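Local coordinates for protein epidermin leader peptide processing serine protease EpiP (Staphylococcus aureus subsp. aureus, PDB 3QFH) that probably cleaves the leader peptide from the precursor of the lantibiotic epidermin, as a subtilisin-like serine endopeptidase, at residues Y46-P49 / E50-V53; P387-S390 / G391-L395. One frame throughout, in Å; residues are numbered along the deposited sequence.

Contact 1 (Y46-P49 / E50-V53). With SO4 (sulfate ion), chain L.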
ATOM      1  N   TYR A  46     -18.832  11.281  -2.361  1.00 32.98           N
ATOM      2  CA  TYR A  46     -17.636  10.685  -2.970  1.00 32.87           C
ATOM      3  C   TYR A  46     -18.129   9.825  -4.122  1.00 31.55           C
ATOM      4  O   TYR A  46     -19.221   9.267  -4.055  1.00 31.80           O
ATOM      5  CB  TYR A  46     -16.852   9.843  -1.973  1.00 32.12           C
ATOM      6  CG  TYR A  46     -15.363   9.821  -2.254  1.00 33.27           C
ATOM      7  CD1 TYR A  46     -14.578  10.940  -1.967  1.00 31.63           C
ATOM      8  CD2 TYR A  46     -14.729   8.689  -2.768  1.00 27.81           C
ATOM      9  CE1 TYR A  46     -13.219  10.948  -2.202  1.00 32.43           C
ATOM     10  CE2 TYR A  46     -13.337   8.689  -3.005  1.00 30.13           C
ATOM     11  CZ  TYR A  46     -12.594   9.819  -2.715  1.00 30.08           C
ATOM     12  OH  TYR A  46     -11.228   9.857  -2.931  1.00 30.20           O
ATOM     13  N   ASN A  47     -17.344   9.719  -5.177  1.00 31.75           N
ATOM     14  CA  ASN A  47     -17.781   8.959  -6.334  1.00 32.29           C
ATOM     15  C   ASN A  47     -16.594   8.506  -7.144  1.00 31.54           C
ATOM     16  O   ASN A  47     -15.641   9.248  -7.285  1.00 33.45           O
ATOM     17  CB  ASN A  47     -18.723   9.810  -7.194  1.00 32.41           C
ATOM     18  CG  ASN A  47     -19.390   9.011  -8.321  1.00 34.09           C
ATOM     19  OD1 ASN A  47     -19.566   7.794  -8.237  1.00 36.57           O
ATOM     20  ND2 ASN A  47     -19.778   9.709  -9.372  1.00 35.52           N
ATOM     21  N   ILE A  48     -16.655   7.258  -7.622  1.00 29.74           N
ATOM     22  CA  ILE A  48     -15.628   6.657  -8.456  1.00 29.95           C
ATOM     23  C   ILE A  48     -16.351   6.065  -9.688  1.00 31.44           C
ATOM     24  O   ILE A  48     -16.725   4.890  -9.683  1.00 31.10           O
ATOM     25  CB  ILE A  48     -14.881   5.515  -7.727  1.00 28.80           C
ATOM     26  CG1 ILE A  48     -14.504   5.911  -6.292  1.00 29.66           C
ATOM     27  CG2 ILE A  48     -13.642   5.120  -8.530  1.00 29.25           C
ATOM     28  CD1 ILE A  48     -13.744   4.831  -5.519  1.00 32.55           C
ATOM     29  N   PRO A  49     -16.582   6.885 -10.722  1.00 32.58           N
ATOM     30  CA  PRO A  49     -17.330   6.434 -11.913  1.00 35.11           C
ATOM     31  C   PRO A  49     -16.816   5.124 -12.526  1.00 33.60           C
ATOM     32  O   PRO A  49     -17.614   4.259 -12.854  1.00 34.35           O
ATOM     33  CB  PRO A  49     -17.178   7.606 -12.895  1.00 36.04           C
ATOM     34  CG  PRO A  49     -17.005   8.791 -12.022  1.00 37.57           C
ATOM     35  CD  PRO A  49     -16.216   8.309 -10.816  1.00 35.38           C
ATOM     36  N   GLU A  50     -15.499   4.974 -12.618  1.00 32.97           N
ATOM     37  CA  GLU A  50     -14.879   3.773 -13.204  1.00 33.53           C
ATOM     38  C   GLU A  50     -15.226   2.478 -12.472  1.00 31.51           C
ATOM     39  O   GLU A  50     -15.131   1.412 -13.047  1.00 32.83           O
ATOM     40  CB  GLU A  50     -13.342   3.896 -13.227  1.00 34.91           C
ATOM     41  CG  GLU A  50     -12.763   5.033 -14.062  1.00 39.01           C
ATOM     42  CD  GLU A  50     -12.673   6.376 -13.339  1.00 41.75           C
ATOM     43  OE1 GLU A  50     -13.264   6.539 -12.239  1.00 33.00           O
ATOM     44  OE2 GLU A  50     -11.981   7.269 -13.893  1.00 44.36           O
ATOM     45  N   LEU A  51     -15.576   2.562 -11.198  1.00 29.48           N
ATOM     46  CA  LEU A  51     -15.902   1.360 -10.420  1.00 29.54           C
ATOM     47  C   LEU A  51     -17.386   1.263 -10.085  1.00 29.63           C
ATOM     48  O   LEU A  51     -17.818   0.320  -9.422  1.00 29.56           O
ATOM     49  CB  LEU A  51     -15.135   1.384  -9.115  1.00 28.03           C
ATOM     50  CG  LEU A  51     -13.624   1.589  -9.223  1.00 31.86           C
ATOM     51  CD1 LEU A  51     -12.991   1.443  -7.853  1.00 27.69           C
ATOM     52  CD2 LEU A  51     -13.003   0.626 -10.209  1.00 28.14           C
ATOM     53  N   HIS A  52     -18.157   2.261 -10.499  1.00 29.03           N
ATOM     54  CA  HIS A  52     -19.581   2.304 -10.188  1.00 29.93           C
ATOM     55  C   HIS A  52     -19.863   2.284  -8.680  1.00 29.62           C
ATOM     56  O   HIS A  52     -20.778   1.580  -8.208  1.00 30.52           O
ATOM     57  CB  HIS A  52     -20.338   1.180 -10.915  1.00 29.96           C
ATOM     58  CG  HIS A  52     -20.330   1.322 -12.403  1.00 35.62           C
ATOM     59  ND1 HIS A  52     -19.826   0.359 -13.244  1.00 43.85           N
ATOM     60  CD2 HIS A  52     -20.738   2.338 -13.197  1.00 39.97           C
ATOM     61  CE1 HIS A  52     -19.953   0.760 -14.497  1.00 47.93           C
ATOM     62  NE2 HIS A  52     -20.508   1.957 -14.495  1.00 46.27           N
ATOM     63  N   VAL A  53     -19.089   3.060  -7.916  1.00 30.03           N
ATOM     64  CA  VAL A  53     -19.308   3.162  -6.469  1.00 29.29           C
ATOM     65  C   VAL A  53     -19.337   4.623  -6.021  1.00 29.78           C
ATOM     66  O   VAL A  53     -18.622   5.480  -6.551  1.00 28.91           O
ATOM     67  CB  VAL A  53     -18.286   2.346  -5.628  1.00 30.84           C
ATOM     68  CG1 VAL A  53     -18.409   0.855  -5.929  1.00 32.10           C
ATOM     69  CG2 VAL A  53     -16.856   2.818  -5.852  1.00 32.37           C
TER
HETATM   70  S   SO4 L 458     -21.252   3.097 -17.738  0.75 57.46           S
HETATM   71  O1  SO4 L 458     -22.238   3.654 -18.660  0.75 58.49           O
HETATM   72  O2  SO4 L 458     -21.024   1.696 -18.075  0.75 57.14           O
HETATM   73  O3  SO4 L 458     -19.996   3.838 -17.839  0.75 56.06           O
HETATM   74  O4  SO4 L 458     -21.760   3.203 -16.378  0.75 54.71           O

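Contact 2 (P387-S390 / G391-L395)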
ATOM      1  N   PRO A 387       7.659  -1.047   0.077  1.00 22.66           N
ATOM      2  CA  PRO A 387       8.237  -0.124  -0.912  1.00 22.83           C
ATOM      3  C   PRO A 387       9.513  -0.623  -1.546  1.00 23.70           C
ATOM      4  O   PRO A 387       9.832  -0.199  -2.679  1.00 22.09           O
ATOM      5  CB  PRO A 387       8.498   1.163  -0.103  1.00 22.68           C
ATOM      6  CG  PRO A 387       8.393   0.743   1.334  1.00 21.64           C
ATOM      7  CD  PRO A 387       7.397  -0.365   1.350  1.00 21.87           C
ATOM      8  N   LYS A 388      10.234  -1.507  -0.844  1.00 22.06           N
ATOM      9  CA  LYS A 388      11.459  -2.113  -1.386  1.00 22.51           C
ATOM     10  C   LYS A 388      11.141  -2.995  -2.600  1.00 23.39           C
ATOM     11  O   LYS A 388      11.861  -2.978  -3.624  1.00 23.76           O
ATOM     12  CB  LYS A 388      12.191  -2.920  -0.300  1.00 22.95           C
ATOM     13  CG  LYS A 388      12.765  -2.079   0.843  1.00 24.00           C
ATOM     14  CD  LYS A 388      13.595  -2.956   1.788  1.00 31.40           C
ATOM     15  CE  LYS A 388      14.239  -2.142   2.905  1.00 33.31           C
ATOM     16  NZ  LYS A 388      13.214  -1.538   3.776  1.00 32.22           N
ATOM     17  N   VAL A 389      10.043  -3.744  -2.487  1.00 23.74           N
ATOM     18  CA  VAL A 389       9.560  -4.592  -3.556  1.00 22.10           C
ATOM     19  C   VAL A 389       9.002  -3.733  -4.682  1.00 23.21           C
ATOM     20  O   VAL A 389       9.254  -4.026  -5.860  1.00 23.51           O
ATOM     21  CB  VAL A 389       8.510  -5.604  -3.064  1.00 22.58           C
ATOM     22  CG1 VAL A 389       7.878  -6.370  -4.234  1.00 20.94           C
ATOM     23  CG2 VAL A 389       9.135  -6.569  -2.035  1.00 21.30           C
ATOM     24  N   SER A 390       8.249  -2.679  -4.352  1.00 23.96           N
ATOM     25  CA  SER A 390       7.718  -1.793  -5.408  1.00 22.45           C
ATOM     26  C   SER A 390       8.875  -1.183  -6.201  1.00 23.49           C
ATOM     27  O   SER A 390       8.858  -1.138  -7.445  1.00 22.75           O
ATOM     28  CB  SER A 390       6.851  -0.661  -4.844  1.00 23.23           C
ATOM     29  OG  SER A 390       5.664  -1.147  -4.237  1.00 24.77           O
ATOM     30  N   GLY A 391       9.860  -0.662  -5.489  1.00 21.79           N
ATOM     31  CA  GLY A 391      11.040  -0.092  -6.143  1.00 22.32           C
ATOM     32  C   GLY A 391      11.750  -1.084  -7.046  1.00 21.97           C
ATOM     33  O   GLY A 391      12.151  -0.741  -8.162  1.00 22.61           O
ATOM     34  N   ALA A 392      11.900  -2.321  -6.564  1.00 21.73           N
ATOM     35  CA  ALA A 392      12.548  -3.384  -7.319  1.00 20.94           C
ATOM     36  C   ALA A 392      11.811  -3.667  -8.631  1.00 23.71           C
ATOM     37  O   ALA A 392      12.445  -3.812  -9.708  1.00 22.46           O
ATOM     38  CB  ALA A 392      12.662  -4.679  -6.450  1.00 21.48           C
ATOM     39  N   LEU A 393      10.474  -3.728  -8.570  1.00 24.05           N
ATOM     40  CA  LEU A 393       9.678  -3.946  -9.791  1.00 23.84           C
ATOM     41  C   LEU A 393       9.853  -2.823 -10.796  1.00 25.57           C
ATOM     42  O   LEU A 393       9.846  -3.064 -12.022  1.00 27.19           O
ATOM     43  CB  LEU A 393       8.208  -4.119  -9.450  1.00 24.36           C
ATOM     44  CG  LEU A 393       7.832  -5.461  -8.821  1.00 23.49           C
ATOM     45  CD1 LEU A 393       6.492  -5.368  -8.130  1.00 24.35           C
ATOM     46  CD2 LEU A 393       7.819  -6.554  -9.899  1.00 25.69           C
ATOM     47  N   ALA A 394       9.988  -1.591 -10.307  1.00 25.12           N
ATOM     48  CA  ALA A 394      10.219  -0.468 -11.206  1.00 25.17           C
ATOM     49  C   ALA A 394      11.563  -0.665 -11.914  1.00 24.04           C
ATOM     50  O   ALA A 394      11.689  -0.430 -13.132  1.00 24.45           O
ATOM     51  CB  ALA A 394      10.181   0.866 -10.458  1.00 24.75           C
ATOM     52  N   LEU A 395      12.559  -1.106 -11.166  1.00 24.05           N
ATOM     53  CA  LEU A 395      13.897  -1.363 -11.738  1.00 24.79           C
ATOM     54  C   LEU A 395      13.881  -2.476 -12.776  1.00 24.05           C
ATOM     55  O   LEU A 395      14.532  -2.376 -13.821  1.00 26.05           O
ATOM     56  CB  LEU A 395      14.893  -1.719 -10.646  1.00 23.37           C
ATOM     57  CG  LEU A 395      15.239  -0.645  -9.605  1.00 26.15           C
ATOM     58  CD1 LEU A 395      16.215  -1.219  -8.571  1.00 24.70           C
ATOM     59  CD2 LEU A 395      15.820   0.584 -10.297  1.00 26.11           C
TER

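Contact 1 (Y46-P49 / E50-V53)
Ile48 and Val53 lie side by side and point the same way, the CD1 of Ile48 reaching CG2 of Val53 at 3.7 Å. Leu51 comes to the other branch of the isoleucine at a slant, its CG 3.6 Å from Ile48 CG2. That branch stands anti to the backbone N of Ile48, which turns it toward the leucine, while CG1 carries CD1 over to the valine. The three apolar side chains meet helices 213-225 and 254-269 of the subtilase part, Leu51 touching Val221 and Ala263, Val53 touching Val255 and Ala259.

The backbone of the turn is a tight connection between antiparallel strands 43-48 and 53-59 of the propeptide-like region, closed by a G1 beta bulge in which His52 and Val53 both face Ile48. His52 takes the left-handed conformation (phi 58°, psi 43°) at the bulge. Ile48 N gives a bond to Val53 O (2.9 Å), and Ile48 O accepts Leu51 N at 3.0 Å, plus a weak, long bond from Val53 N.

The carbonyl O of the exposed Pro49 sits over one face of the His52 ring, 3.7 Å from CD2 and offset toward the rim. His52 NE2 donates to O4 of a sulfate, probably from the crystallisation liquor, at 2.6 Å; Thr30 N also binds this ion.

Contact 2 (P387-S390 / G391-L395)
Four successive i to i+4 bonds tie residues 387-390 to 391-394 in regular helical geometry, from Gly391 N to Pro387 O (2.8 Å) through to Ala394 N to Ser390 O (3.1 Å). Side chains add little across the turn. Val389 and Leu393, one turn apart, approach loosely, with CG1 of the valine 4.3 Å from CD1 of the leucine; the leucine's CG lies closer to Val389 O, at 3.6 Å. Ala392 sets its CB against Lys388 O at 3.4 Å.

The polar side chains bond to other parts of the buried interior. Ser390 OG, set beside the backbone N by chi1 of -65°, is hydrogen-bonded to Asn232 OD1 on strand 230-233. Lys388 runs out extended until its last torsion bends, and four oxygens surround its buried NZ, more than its three hydrogens could each serve singly: Asp104 OD2 in a salt bridge, Gln184 OE1, Leu384 O and Pro341 O. A proline N has no hydrogen to give, which fits the kink at Pro387 in helix 382-400. The chemistry thus implies a helix held together by its main chain, with a buried ammonium whose charge is probably balanced by Asp104, the neutral oxygens serving as further acceptors.

In the fold
Contact 1 and contact 2 belong to different parts of the chain, the propeptide-like region and the subtilase domain, and do not touch: their centres are 29 Å apart and their nearest atoms about 19 Å. The parallel sheet links them indirectly, since each helix under contact 1 leads in the chain into a strand under contact 2, helix 213-225 into strand 230-233 and helix 254-269 into strand 273-277. Helix 382-400, which carries contact 2, also contains Ser383, which with His177 and Asp130 forms a probable catalytic triad near Pro387. A bound sodium ion lies about 14 Å from the side chain of Ala394, too far to be a ligand of this contact.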